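Local coordinates for protein FACT complex subunit POB3 (PDB 4KHB) that probably serves the FACT histone chaperone complex in reorganising nucleosomes during transcription, replication and repair, this chain being the subunit's N-terminal part with PH-like domains, at residues H[46-51]-H[66-71]; H[51-56]-H[99-104]; H[130-135]-H[179-184]; H[134-139]-H[166-171]. All blocks are in the same frame, centred on the assembly; numbering follows the deposited sequence.

Contact 1 of 4, residues H[46-51]-H[66-71]; sequences VSNIGG and LQRTSG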
loop_
_atom_site.group_PDB
_atom_site.type_symbol
_atom_site.label_atom_id
_atom_site.label_comp_id
_atom_site.label_asym_id
_atom_site.label_seq_id
_atom_site.Cartn_x
_atom_site.Cartn_y
_atom_site.Cartn_z
ATOM N N VAL H 46 7.308 14.007 21.069
ATOM C CA VAL H 46 7.532 12.687 21.658
ATOM C C VAL H 46 6.288 12.136 22.365
ATOM O O VAL H 46 6.074 10.921 22.426
ATOM C CB VAL H 46 8.751 12.718 22.622
ATOM C CG1 VAL H 46 8.559 13.779 23.697
ATOM C CG2 VAL H 46 8.999 11.353 23.248
ATOM N N SER H 47 5.458 13.040 22.874
ATOM C CA SER H 47 4.249 12.652 23.588
ATOM C C SER H 47 3.213 11.961 22.695
ATOM O O SER H 47 2.344 11.245 23.197
ATOM C CB SER H 47 3.645 13.870 24.292
ATOM O OG SER H 47 3.257 14.858 23.359
ATOM N N ASN H 48 3.301 12.168 21.383
ATOM C CA ASN H 48 2.404 11.483 20.449
ATOM C C ASN H 48 3.094 10.394 19.628
ATOM O O ASN H 48 2.653 10.075 18.523
ATOM C CB ASN H 48 1.709 12.477 19.512
ATOM C CG ASN H 48 0.383 11.951 18.976
ATOM O OD1 ASN H 48 -0.146 10.951 19.462
ATOM N ND2 ASN H 48 -0.159 12.628 17.974
ATOM N N ILE H 49 4.180 9.835 20.152
ATOM C CA ILE H 49 4.832 8.711 19.487
ATOM C C ILE H 49 4.496 7.420 20.236
ATOM O O ILE H 49 5.016 7.168 21.326
ATOM C CB ILE H 49 6.366 8.913 19.381
ATOM C CG1 ILE H 49 6.681 10.124 18.497
ATOM C CG2 ILE H 49 7.037 7.668 18.820
ATOM C CD1 ILE H 49 8.165 10.412 18.332
ATOM N N GLY H 50 3.615 6.616 19.647
ATOM C CA GLY H 50 3.112 5.415 20.292
ATOM C C GLY H 50 3.716 4.113 19.801
ATOM O O GLY H 50 3.706 3.107 20.522
ATOM N N GLY H 51 4.238 4.123 18.578
ATOM C CA GLY H 51 4.812 2.921 17.997
ATOM C C GLY H 51 5.496 3.160 16.664
ATOM O O GLY H 51 5.330 4.218 16.052
ATOM N N LEU H 66 3.433 5.334 14.426
ATOM C CA LEU H 66 2.062 5.258 14.899
ATOM C C LEU H 66 1.875 6.238 16.050
ATOM O O LEU H 66 2.541 6.131 17.083
ATOM C CB LEU H 66 1.758 3.826 15.348
ATOM C CG LEU H 66 2.193 2.762 14.336
ATOM C CD1 LEU H 66 2.236 1.372 14.950
ATOM C CD2 LEU H 66 1.277 2.783 13.127
ATOM N N GLN H 67 0.974 7.197 15.862
ATOM C CA GLN H 67 0.687 8.211 16.875
ATOM C C GLN H 67 -0.136 7.630 18.027
ATOM O O GLN H 67 -0.800 6.603 17.858
ATOM C CB GLN H 67 -0.035 9.404 16.235
ATOM C CG GLN H 67 0.834 10.239 15.287
ATOM C CD GLN H 67 0.034 11.271 14.511
ATOM O OE1 GLN H 67 -1.150 11.482 14.773
ATOM N NE2 GLN H 67 0.676 11.911 13.541
ATOM N N ARG H 68 -0.081 8.271 19.194
ATOM C CA ARG H 68 -0.920 7.870 20.323
ATOM C C ARG H 68 -2.365 8.176 19.967
ATOM O O ARG H 68 -3.271 7.402 20.271
ATOM C CB ARG H 68 -0.541 8.629 21.594
ATOM C CG ARG H 68 0.882 8.424 22.090
ATOM C CD ARG H 68 0.883 8.145 23.582
ATOM N NE ARG H 68 2.220 7.886 24.109
ATOM C CZ ARG H 68 2.584 6.754 24.699
ATOM N NH1 ARG H 68 1.709 5.767 24.839
ATOM N NH2 ARG H 68 3.822 6.608 25.150
ATOM N N THR H 69 -2.569 9.325 19.330
ATOM C CA THR H 69 -3.830 9.628 18.661
ATOM C C THR H 69 -3.846 8.835 17.360
ATOM O O THR H 69 -2.833 8.251 16.981
ATOM C CB THR H 69 -3.963 11.137 18.361
ATOM O OG1 THR H 69 -2.930 11.548 17.455
ATOM C CG2 THR H 69 -3.845 11.946 19.647
ATOM N N SER H 70 -4.974 8.810 16.659
ATOM C CA SER H 70 -5.054 7.976 15.461
ATOM C C SER H 70 -4.343 8.648 14.288
ATOM O O SER H 70 -4.725 9.746 13.869
ATOM C CB SER H 70 -6.510 7.666 15.107
ATOM O OG SER H 70 -6.588 6.700 14.073
ATOM N N GLY H 71 -3.308 7.993 13.764
ATOM C CA GLY H 71 -2.578 8.526 12.624
ATOM C C GLY H 71 -1.278 7.800 12.317
ATOM O O GLY H 71 -0.669 7.200 13.207
#

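Contact 2 of 4, residues H[51-56]-H[99-104]; sequences GAQWSR and ENKEHS. With SO4 (sulfate ion), chain P.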
loop_
_atom_site.group_PDB
_atom_site.type_symbol
_atom_site.label_atom_id
_atom_site.label_comp_id
_atom_site.label_asym_id
_atom_site.label_seq_id
_atom_site.Cartn_x
_atom_site.Cartn_y
_atom_site.Cartn_z
ATOM N N GLY H 51 4.238 4.123 18.578
ATOM C CA GLY H 51 4.812 2.921 17.997
ATOM C C GLY H 51 5.496 3.160 16.664
ATOM O O GLY H 51 5.330 4.218 16.052
ATOM N N ALA H 52 6.263 2.174 16.208
ATOM C CA ALA H 52 7.034 2.321 14.978
ATOM C C ALA H 52 7.281 0.986 14.284
ATOM O O ALA H 52 7.569 -0.021 14.937
ATOM C CB ALA H 52 8.353 3.020 15.264
ATOM N N GLN H 53 7.188 0.988 12.958
ATOM C CA GLN H 53 7.413 -0.219 12.169
ATOM C C GLN H 53 8.484 0.006 11.109
ATOM O O GLN H 53 8.578 1.087 10.521
ATOM C CB GLN H 53 6.113 -0.690 11.503
ATOM C CG GLN H 53 5.009 -1.098 12.472
ATOM C CD GLN H 53 3.708 -1.422 11.761
ATOM O OE1 GLN H 53 3.616 -1.322 10.537
ATOM N NE2 GLN H 53 2.696 -1.814 12.525
ATOM N N TRP H 54 9.286 -1.027 10.866
ATOM C CA TRP H 54 10.358 -0.966 9.884
ATOM C C TRP H 54 10.087 -1.985 8.780
ATOM O O TRP H 54 9.897 -3.171 9.063
ATOM C CB TRP H 54 11.678 -1.278 10.586
ATOM C CG TRP H 54 12.843 -1.542 9.692
ATOM C CD1 TRP H 54 13.314 -2.760 9.292
ATOM C CD2 TRP H 54 13.715 -0.566 9.116
ATOM N NE1 TRP H 54 14.417 -2.599 8.489
ATOM C CE2 TRP H 54 14.684 -1.260 8.367
ATOM C CE3 TRP H 54 13.767 0.828 9.158
ATOM C CZ2 TRP H 54 15.693 -0.602 7.661
ATOM C CZ3 TRP H 54 14.766 1.478 8.458
ATOM C CH2 TRP H 54 15.717 0.766 7.725
ATOM N N SER H 55 10.072 -1.527 7.528
ATOM C CA SER H 55 9.827 -2.417 6.394
ATOM C C SER H 55 10.320 -1.842 5.068
ATOM O O SER H 55 10.624 -0.650 4.963
ATOM C CB SER H 55 8.335 -2.754 6.286
ATOM O OG SER H 55 7.581 -1.618 5.898
ATOM N N ARG H 56 10.396 -2.697 4.054
ATOM C CA ARG H 56 10.849 -2.280 2.732
ATOM C C ARG H 56 9.698 -1.707 1.912
ATOM O O ARG H 56 8.612 -2.282 1.861
ATOM C CB ARG H 56 11.488 -3.456 1.989
ATOM C CG ARG H 56 11.997 -3.109 0.599
ATOM C CD ARG H 56 13.508 -2.952 0.587
ATOM N NE ARG H 56 14.042 -2.900 -0.771
ATOM C CZ ARG H 56 14.862 -3.810 -1.286
ATOM N NH1 ARG H 56 15.247 -4.849 -0.556
ATOM N NH2 ARG H 56 15.298 -3.683 -2.532
ATOM N N GLU H 99 9.547 -2.245 15.396
ATOM C CA GLU H 99 9.162 -3.590 14.996
ATOM C C GLU H 99 9.534 -3.888 13.548
ATOM O O GLU H 99 9.215 -3.113 12.644
ATOM C CB GLU H 99 7.658 -3.783 15.207
ATOM C CG GLU H 99 7.096 -5.066 14.620
ATOM C CD GLU H 99 5.598 -5.183 14.809
ATOM O OE1 GLU H 99 4.969 -4.197 15.250
ATOM O OE2 GLU H 99 5.050 -6.266 14.518
ATOM N N ASN H 100 10.204 -5.014 13.331
ATOM C CA ASN H 100 10.440 -5.499 11.980
ATOM C C ASN H 100 9.154 -6.117 11.449
ATOM O O ASN H 100 8.700 -7.150 11.944
ATOM C CB ASN H 100 11.582 -6.520 11.961
ATOM C CG ASN H 100 12.031 -6.878 10.552
ATOM O OD1 ASN H 100 11.212 -7.146 9.670
ATOM N ND2 ASN H 100 13.339 -6.881 10.334
ATOM N N LYS H 101 8.572 -5.481 10.436
ATOM C CA LYS H 101 7.258 -5.874 9.946
ATOM C C LYS H 101 7.319 -6.267 8.478
ATOM O O LYS H 101 7.144 -5.421 7.600
ATOM C CB LYS H 101 6.275 -4.714 10.129
ATOM C CG LYS H 101 4.807 -5.105 9.999
ATOM C CD LYS H 101 4.311 -5.835 11.239
ATOM C CE LYS H 101 2.813 -5.638 11.435
ATOM N NZ LYS H 101 2.295 -6.392 12.612
ATOM N N GLU H 102 7.568 -7.549 8.213
ATOM C CA GLU H 102 7.590 -8.041 6.839
ATOM C C GLU H 102 6.205 -8.000 6.215
ATOM O O GLU H 102 5.204 -8.313 6.866
ATOM C CB GLU H 102 8.115 -9.479 6.761
ATOM C CG GLU H 102 9.631 -9.618 6.767
ATOM C CD GLU H 102 10.078 -11.020 6.389
ATOM O OE1 GLU H 102 9.391 -11.663 5.567
ATOM O OE2 GLU H 102 11.124 -11.474 6.898
ATOM N N HIS H 103 6.156 -7.612 4.946
ATOM C CA HIS H 103 4.916 -7.660 4.188
ATOM C C HIS H 103 4.858 -8.911 3.316
ATOM O O HIS H 103 5.898 -9.459 2.934
ATOM C CB HIS H 103 4.749 -6.387 3.356
ATOM C CG HIS H 103 4.378 -5.185 4.169
ATOM N ND1 HIS H 103 5.229 -4.616 5.091
ATOM C CD2 HIS H 103 3.241 -4.451 4.203
ATOM C CE1 HIS H 103 4.635 -3.578 5.654
ATOM N NE2 HIS H 103 3.427 -3.456 5.132
ATOM N N SER H 104 3.644 -9.356 3.001
ATOM C CA SER H 104 3.442 -10.557 2.192
ATOM C C SER H 104 3.784 -10.298 0.727
ATOM O O SER H 104 3.429 -9.253 0.176
ATOM C CB SER H 104 1.995 -11.049 2.321
ATOM O OG SER H 104 1.788 -12.221 1.554
HETATM S S SO4 P . 4.690 -14.181 2.630
HETATM O O1 SO4 P . 4.925 -15.610 2.770
HETATM O O2 SO4 P . 5.444 -13.450 3.637
HETATM O O3 SO4 P . 5.109 -13.751 1.306
HETATM O O4 SO4 P . 3.274 -13.900 2.801
HETATM O O HOH W 1 10.888 -5.690 7.278
HETATM O O HOH W 2 8.435 -5.498 4.044
#

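Contact 3 of 4, residues H[130-135]-H[179-184]; sequences FEIPYS and VEIRFY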
loop_
_atom_site.group_PDB
_atom_site.type_symbol
_atom_site.label_atom_id
_atom_site.label_comp_id
_atom_site.label_asym_id
_atom_site.label_seq_id
_atom_site.Cartn_x
_atom_site.Cartn_y
_atom_site.Cartn_z
ATOM N N PHE H 130 -1.037 -4.822 2.283
ATOM C CA PHE H 130 -1.104 -3.365 2.178
ATOM C C PHE H 130 -1.901 -2.721 3.316
ATOM O O PHE H 130 -2.665 -3.393 4.013
ATOM C CB PHE H 130 -1.657 -2.939 0.817
ATOM C CG PHE H 130 -3.046 -3.436 0.537
ATOM C CD1 PHE H 130 -4.152 -2.647 0.821
ATOM C CD2 PHE H 130 -3.245 -4.686 -0.033
ATOM C CE1 PHE H 130 -5.433 -3.099 0.552
ATOM C CE2 PHE H 130 -4.519 -5.146 -0.305
ATOM C CZ PHE H 130 -5.617 -4.351 -0.013
ATOM N N GLU H 131 -1.719 -1.415 3.497
ATOM C CA GLU H 131 -2.394 -0.678 4.560
ATOM C C GLU H 131 -3.032 0.593 4.007
ATOM O O GLU H 131 -2.446 1.266 3.154
ATOM C CB GLU H 131 -1.400 -0.308 5.665
ATOM C CG GLU H 131 -0.720 -1.493 6.332
ATOM C CD GLU H 131 0.708 -1.672 5.864
ATOM O OE1 GLU H 131 1.053 -1.120 4.797
ATOM O OE2 GLU H 131 1.485 -2.357 6.560
ATOM N N ILE H 132 -4.230 0.913 4.485
ATOM C CA ILE H 132 -4.909 2.149 4.098
ATOM C C ILE H 132 -5.228 2.997 5.327
ATOM O O ILE H 132 -6.065 2.618 6.150
ATOM C CB ILE H 132 -6.210 1.861 3.335
ATOM C CG1 ILE H 132 -5.904 1.063 2.069
ATOM C CG2 ILE H 132 -6.898 3.159 2.941
ATOM C CD1 ILE H 132 -6.901 -0.028 1.776
ATOM N N PRO H 133 -4.547 4.146 5.458
ATOM C CA PRO H 133 -4.782 5.074 6.572
ATOM C C PRO H 133 -6.177 5.683 6.497
ATOM O O PRO H 133 -6.620 6.039 5.404
ATOM C CB PRO H 133 -3.710 6.159 6.374
ATOM C CG PRO H 133 -2.729 5.593 5.397
ATOM C CD PRO H 133 -3.468 4.598 4.563
ATOM N N TYR H 134 -6.856 5.775 7.638
ATOM C CA TYR H 134 -8.219 6.301 7.701
ATOM C C TYR H 134 -8.317 7.730 7.167
ATOM O O TYR H 134 -9.335 8.120 6.593
ATOM C CB TYR H 134 -8.744 6.227 9.142
ATOM C CG TYR H 134 -8.892 4.812 9.665
ATOM C CD1 TYR H 134 -9.195 3.764 8.806
ATOM C CD2 TYR H 134 -8.711 4.524 11.011
ATOM C CE1 TYR H 134 -9.325 2.474 9.271
ATOM C CE2 TYR H 134 -8.836 3.233 11.488
ATOM C CZ TYR H 134 -9.144 2.213 10.610
ATOM O OH TYR H 134 -9.273 0.921 11.066
ATOM N N SER H 135 -7.248 8.500 7.348
ATOM C CA SER H 135 -7.215 9.895 6.920
ATOM C C SER H 135 -7.297 10.048 5.402
ATOM O O SER H 135 -7.632 11.122 4.899
ATOM C CB SER H 135 -5.953 10.580 7.453
ATOM O OG SER H 135 -4.782 9.932 6.989
ATOM N N VAL H 179 -8.330 5.138 -6.753
ATOM C CA VAL H 179 -9.662 5.722 -6.769
ATOM C C VAL H 179 -10.600 4.996 -5.811
ATOM O O VAL H 179 -11.361 5.626 -5.071
ATOM C CB VAL H 179 -10.256 5.689 -8.197
ATOM C CG1 VAL H 179 -11.686 6.177 -8.194
ATOM C CG2 VAL H 179 -9.421 6.531 -9.141
ATOM N N GLU H 180 -10.521 3.668 -5.810
ATOM C CA GLU H 180 -11.454 2.843 -5.049
ATOM C C GLU H 180 -10.903 1.441 -4.789
ATOM O O GLU H 180 -10.190 0.886 -5.626
ATOM C CB GLU H 180 -12.782 2.748 -5.810
ATOM C CG GLU H 180 -13.887 1.996 -5.094
ATOM C CD GLU H 180 -15.087 1.750 -5.986
ATOM O OE1 GLU H 180 -14.917 1.113 -7.046
ATOM O OE2 GLU H 180 -16.198 2.199 -5.631
ATOM N N ILE H 181 -11.216 0.882 -3.621
ATOM C CA ILE H 181 -10.942 -0.527 -3.341
ATOM C C ILE H 181 -12.216 -1.176 -2.815
ATOM O O ILE H 181 -12.910 -0.604 -1.970
ATOM C CB ILE H 181 -9.823 -0.716 -2.296
ATOM C CG1 ILE H 181 -8.595 0.115 -2.674
ATOM C CG2 ILE H 181 -9.443 -2.189 -2.179
ATOM C CD1 ILE H 181 -7.397 -0.113 -1.780
ATOM N N ARG H 182 -12.519 -2.369 -3.315
ATOM C CA ARG H 182 -13.687 -3.114 -2.867
ATOM C C ARG H 182 -13.287 -4.418 -2.189
ATOM O O ARG H 182 -12.454 -5.166 -2.706
ATOM C CB ARG H 182 -14.621 -3.380 -4.052
ATOM C CG ARG H 182 -15.103 -2.109 -4.731
ATOM C CD ARG H 182 -16.165 -2.388 -5.775
ATOM N NE ARG H 182 -16.572 -1.171 -6.471
ATOM C CZ ARG H 182 -17.730 -1.028 -7.107
ATOM N NH1 ARG H 182 -18.597 -2.031 -7.139
ATOM N NH2 ARG H 182 -18.018 0.114 -7.713
ATOM N N PHE H 183 -13.890 -4.698 -1.040
ATOM C CA PHE H 183 -13.574 -5.914 -0.307
ATOM C C PHE H 183 -14.811 -6.793 -0.220
ATOM O O PHE H 183 -15.926 -6.290 -0.053
ATOM C CB PHE H 183 -13.097 -5.575 1.108
ATOM C CG PHE H 183 -11.807 -4.807 1.150
ATOM C CD1 PHE H 183 -10.590 -5.474 1.156
ATOM C CD2 PHE H 183 -11.811 -3.420 1.193
ATOM C CE1 PHE H 183 -9.398 -4.772 1.197
ATOM C CE2 PHE H 183 -10.623 -2.709 1.233
ATOM C CZ PHE H 183 -9.415 -3.387 1.234
ATOM N N TYR H 184 -14.618 -8.103 -0.342
ATOM C CA TYR H 184 -15.677 -9.047 -0.027
ATOM C C TYR H 184 -15.451 -9.554 1.386
ATOM O O TYR H 184 -14.483 -10.271 1.650
ATOM C CB TYR H 184 -15.699 -10.207 -1.022
ATOM C CG TYR H 184 -16.649 -11.310 -0.624
ATOM C CD1 TYR H 184 -18.020 -11.148 -0.763
ATOM C CD2 TYR H 184 -16.177 -12.521 -0.137
ATOM C CE1 TYR H 184 -18.895 -12.146 -0.402
ATOM C CE2 TYR H 184 -17.045 -13.530 0.222
ATOM C CZ TYR H 184 -18.404 -13.335 0.086
ATOM O OH TYR H 184 -19.279 -14.334 0.442
#

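Contact 4 of 4, residues H[134-139]-H[166-171]; sequences YSEIAN and VKSKKA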
loop_
_atom_site.group_PDB
_atom_site.type_symbol
_atom_site.label_atom_id
_atom_site.label_comp_id
_atom_site.label_asym_id
_atom_site.label_seq_id
_atom_site.Cartn_x
_atom_site.Cartn_y
_atom_site.Cartn_z
ATOM N N TYR H 134 -6.856 5.775 7.638
ATOM C CA TYR H 134 -8.219 6.301 7.701
ATOM C C TYR H 134 -8.317 7.730 7.167
ATOM O O TYR H 134 -9.335 8.120 6.593
ATOM C CB TYR H 134 -8.744 6.227 9.142
ATOM C CG TYR H 134 -8.892 4.812 9.665
ATOM C CD1 TYR H 134 -9.195 3.764 8.806
ATOM C CD2 TYR H 134 -8.711 4.524 11.011
ATOM C CE1 TYR H 134 -9.325 2.474 9.271
ATOM C CE2 TYR H 134 -8.836 3.233 11.488
ATOM C CZ TYR H 134 -9.144 2.213 10.610
ATOM O OH TYR H 134 -9.273 0.921 11.066
ATOM N N SER H 135 -7.248 8.500 7.348
ATOM C CA SER H 135 -7.215 9.895 6.920
ATOM C C SER H 135 -7.297 10.048 5.402
ATOM O O SER H 135 -7.632 11.122 4.899
ATOM C CB SER H 135 -5.953 10.580 7.453
ATOM O OG SER H 135 -4.782 9.932 6.989
ATOM N N GLU H 136 -6.992 8.976 4.675
ATOM C CA GLU H 136 -7.046 9.003 3.216
ATOM C C GLU H 136 -8.432 8.675 2.674
ATOM O O GLU H 136 -8.737 8.970 1.517
ATOM C CB GLU H 136 -6.030 8.018 2.633
ATOM C CG GLU H 136 -4.583 8.443 2.806
ATOM C CD GLU H 136 -4.238 9.650 1.962
ATOM O OE1 GLU H 136 -4.501 9.616 0.740
ATOM O OE2 GLU H 136 -3.707 10.633 2.518
ATOM N N ILE H 137 -9.272 8.071 3.510
ATOM C CA ILE H 137 -10.556 7.549 3.055
ATOM C C ILE H 137 -11.640 8.628 2.985
ATOM O O ILE H 137 -11.943 9.288 3.981
ATOM C CB ILE H 137 -11.027 6.377 3.955
ATOM C CG1 ILE H 137 -10.005 5.234 3.910
ATOM C CG2 ILE H 137 -12.411 5.887 3.534
ATOM C CD1 ILE H 137 -10.347 4.054 4.804
ATOM N N ALA H 138 -12.224 8.791 1.800
ATOM C CA ALA H 138 -13.268 9.785 1.569
ATOM C C ALA H 138 -14.627 9.221 1.956
ATOM O O ALA H 138 -15.453 9.915 2.555
ATOM C CB ALA H 138 -13.270 10.239 0.113
ATOM N N ASN H 139 -14.858 7.957 1.609
ATOM C CA ASN H 139 -16.115 7.304 1.953
ATOM C C ASN H 139 -16.025 5.792 2.105
ATOM O O ASN H 139 -15.163 5.138 1.511
ATOM C CB ASN H 139 -17.193 7.646 0.917
ATOM C CG ASN H 139 -18.317 8.477 1.494
ATOM O OD1 ASN H 139 -18.252 9.705 1.500
ATOM N ND2 ASN H 139 -19.357 7.813 1.983
ATOM N N VAL H 166 -12.965 16.386 1.749
ATOM C CA VAL H 166 -11.746 15.691 2.162
ATOM C C VAL H 166 -10.844 15.413 0.958
ATOM O O VAL H 166 -11.334 15.178 -0.148
ATOM C CB VAL H 166 -12.087 14.357 2.874
ATOM C CG1 VAL H 166 -10.827 13.620 3.307
ATOM C CG2 VAL H 166 -12.985 14.609 4.078
ATOM N N LYS H 167 -9.530 15.464 1.166
ATOM C CA LYS H 167 -8.588 15.128 0.104
ATOM C C LYS H 167 -7.634 13.981 0.449
ATOM O O LYS H 167 -7.116 13.897 1.565
ATOM C CB LYS H 167 -7.745 16.342 -0.290
ATOM C CG LYS H 167 -7.318 16.311 -1.748
ATOM C CD LYS H 167 -6.198 17.289 -2.035
ATOM C CE LYS H 167 -5.651 17.071 -3.433
ATOM N NZ LYS H 167 -4.606 18.064 -3.784
ATOM N N SER H 168 -7.401 13.113 -0.530
ATOM C CA SER H 168 -6.533 11.949 -0.363
ATOM C C SER H 168 -5.245 12.332 -1.091
ATOM O O SER H 168 -5.127 12.127 -2.301
ATOM C CB SER H 168 -7.208 10.702 -0.939
ATOM O OG SER H 168 -8.481 10.491 -0.354
ATOM N N LYS H 169 -4.283 12.876 -0.350
ATOM C CA LYS H 169 -2.960 13.188 -0.895
ATOM C C LYS H 169 -2.068 11.977 -1.194
ATOM O O LYS H 169 -1.328 11.987 -2.181
ATOM C CB LYS H 169 -2.234 14.207 -0.007
ATOM C CG LYS H 169 -3.178 15.189 0.680
ATOM C CD LYS H 169 -2.484 16.023 1.750
ATOM C CE LYS H 169 -3.494 16.864 2.533
ATOM N NZ LYS H 169 -3.654 16.421 3.945
ATOM N N LYS H 170 -2.120 10.946 -0.356
ATOM C CA LYS H 170 -1.286 9.767 -0.589
ATOM C C LYS H 170 -1.827 8.905 -1.724
ATOM O O LYS H 170 -1.075 8.179 -2.374
ATOM C CB LYS H 170 -1.135 8.928 0.684
ATOM C CG LYS H 170 -0.350 9.600 1.799
ATOM C CD LYS H 170 -0.176 8.657 2.984
ATOM C CE LYS H 170 0.716 9.275 4.047
ATOM N NZ LYS H 170 0.890 8.394 5.234
ATOM N N ALA H 171 -3.132 8.982 -1.960
ATOM C CA ALA H 171 -3.740 8.268 -3.074
ATOM C C ALA H 171 -3.324 8.884 -4.406
ATOM O O ALA H 171 -3.295 8.203 -5.432
ATOM C CB ALA H 171 -5.254 8.265 -2.939
HETATM O O HOH W 3 -1.826 9.100 6.423
HETATM O O HOH W 4 -5.005 13.437 3.034
#

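Contact 1 of 4, residues H[46-51]-H[66-71]
The side-chain oxygen OD1 of N48 takes two backbone N-H groups from the turn facing it. T69 N donates to N48 OD1 at 2.9 Å, nearly straight (165° at the hydrogen), in the carbonyl plane and on a lone pair. R68 N also bonds OD1, weakly and well off line, and reaches N48 O in a second long, weak bond. The other half of the amide is engaged too: N48 ND2 donates to T69 OG1 at 3.0 Å, with the hydroxyl almost in the amide plane. It is the anti placement of CG relative to the backbone N (chi1 -155°) that sends the amide of N48 across, and bonds at both of its ends fix which way round it lies. Beside it, Q67 CA comes to N48 O at 3.2 Å as a CA-H...O contact. R68 lays its chain along S47, with R68 CG 3.4 Å from S47 O, and turns one guanidinium face to I49 O. Further on the backbones join directly: G50 N donates to L66 O at 2.8 Å, G51 N does so weakly, and L66 N returns a 2.7 Å bond to G51 O. With G50 and G51 both facing L66, this is a classic beta bulge. Chemically the contact is polar: one asparagine amide takes over where strand pairing stops and ties the loop after strand 42-45 to the hairpin turn after strand 61-66.

Contact 2 of 4, residues H[51-56]-H[99-104]
S55 holds OG between its backbone N and carbonyl carbon (chi1 69°) and H103 folds its ring beside its backbone N (chi1 -74°), which brings S55 OG to 3.5 Å from H103 CE1. Both groups find stronger polar partners further out: S55 OG bonds to R43 of the SPT16D chain, and H103 NE2 to E131. A leucine in place of H103 would probably leave the E131 carboxylate without that bond and S55 without its ring neighbour. The backbones run parallel, laced by W54 N to E99 O at 2.7 Å, E99 N to A52 O, and K101 N to W54 O at 3.0 Å. On one face Q53 and E99 lie side by side, amide and carboxylate planes 75° apart. K101 NZ makes a long, weak salt bridge of 3.4 Å to E99 OE2. The W54 and N100 side chains share the other face, and a water joins W54 O to N100 OD1. S104 OG binds a sulfate, probably from the crystallisation liquor, which L105 and R127 also hold. Strand 51-56 lies between strand 61-66, antiparallel to it, and the edge strand 98-100; helix 83-92 packs over A52 and W54 through F90, L86 and Y83.

Contact 3 of 4, residues H[130-135]-H[179-184]
Apolar side chains make up the whole of the meeting between the two strands. I132 and I181 reach toward each other tip to tip, their CD1 atoms 3.6 Å apart. F130 and F183 approach from opposite directions, F130 CZ standing 4.0 Å from F183 CE1, near the plane of the F183 ring at its edge. F130 gets there by placing CG between its backbone N and carbonyl carbon (chi1 60°). I132 CD1 serves both rings: it lies in the plane of F130 at that ring's edge, and touches the edge of F183 at 4.2 Å from CZ. L120, V150 and F152 of neighbouring strands and V45 of the SPT16D chain add to this apolar cluster. Charge is kept to the other side of strand 179-184, where R182 NE holds E180 OE1 at 2.9 Å, the oxygen in the guanidinium plane but approached from above the carboxylate plane. Through its backbone, 180-184 continues the sheet into SPT16D as an antiparallel ladder. The strand axes pass 11.4 Å apart at 117°, the face-to-face packing of two sheets around an apolar core, as expected of a PH-like domain.

Contact 4 of 4, residues H[134-139]-H[166-171]
E136 and S168 bring the two backbones together, with CA atoms 4.7 Å apart, where a short 3-10 turn leads toward strand 137-144 and the facing segment 166-171 takes helical backbone angles over 169-171. E136 carries the contact. Bent at chi2 (-69°), its side chain turns the carboxylate onto the backbone N-H groups of K170 and A171: A171 N donates to E136 OE1 at 3.1 Å from above the carboxylate plane, and K170 N divides itself between OE1 at 2.9 Å and OE2 at 3.3 Å, both weak. K170 crosses E136 at about a right angle, its CB packed 3.4 Å from E136 CD. A water links E136 OE2 to K167 O. K169 NZ and K170 NZ lie 6.0 and 5.8 Å from E136 OE2, near enough that they would probably favour the charged carboxylate. With an alanine here, the N-H groups of K170 and A171 would probably lose their acceptor, leaving this part of the loop freer to move. S168 OG is modelled only 2.4 Å from E136 O, a doubtful length; it also bonds to A153. A second water joins S135 OG to K170 NZ, whose main partners are Q74 and D16 of the N-terminal domain, while M41 of the SPT16D chain packs on E136, K170 and A171. The arrangement is a buried glutamate capturing backbone amides of a long loop, at the corner of the second PH-like domain where the chain passes from one sheet to the other.

Following the chain, contact 1 opens at 46-51 and closes at the hairpin turn 66-71. Contact 2 has by then already opened at 51-56, sharing G51, and closes only after helix 83-92, so the two cross and together knit the mixed sheet of the N-terminal domain. In the second PH-like domain, contact 4 closes first, at 166-171, and contact 3 later, at 179-184, so contact 4 nests within contact 3, apart from the shared Y134 and S135; I132 touches I137 between them. H103 of contact 2, which probably hydrogen-bonds to E131 in contact 3, helps join the domains, as does K170 of contact 4, which reaches back to D16 and Q74.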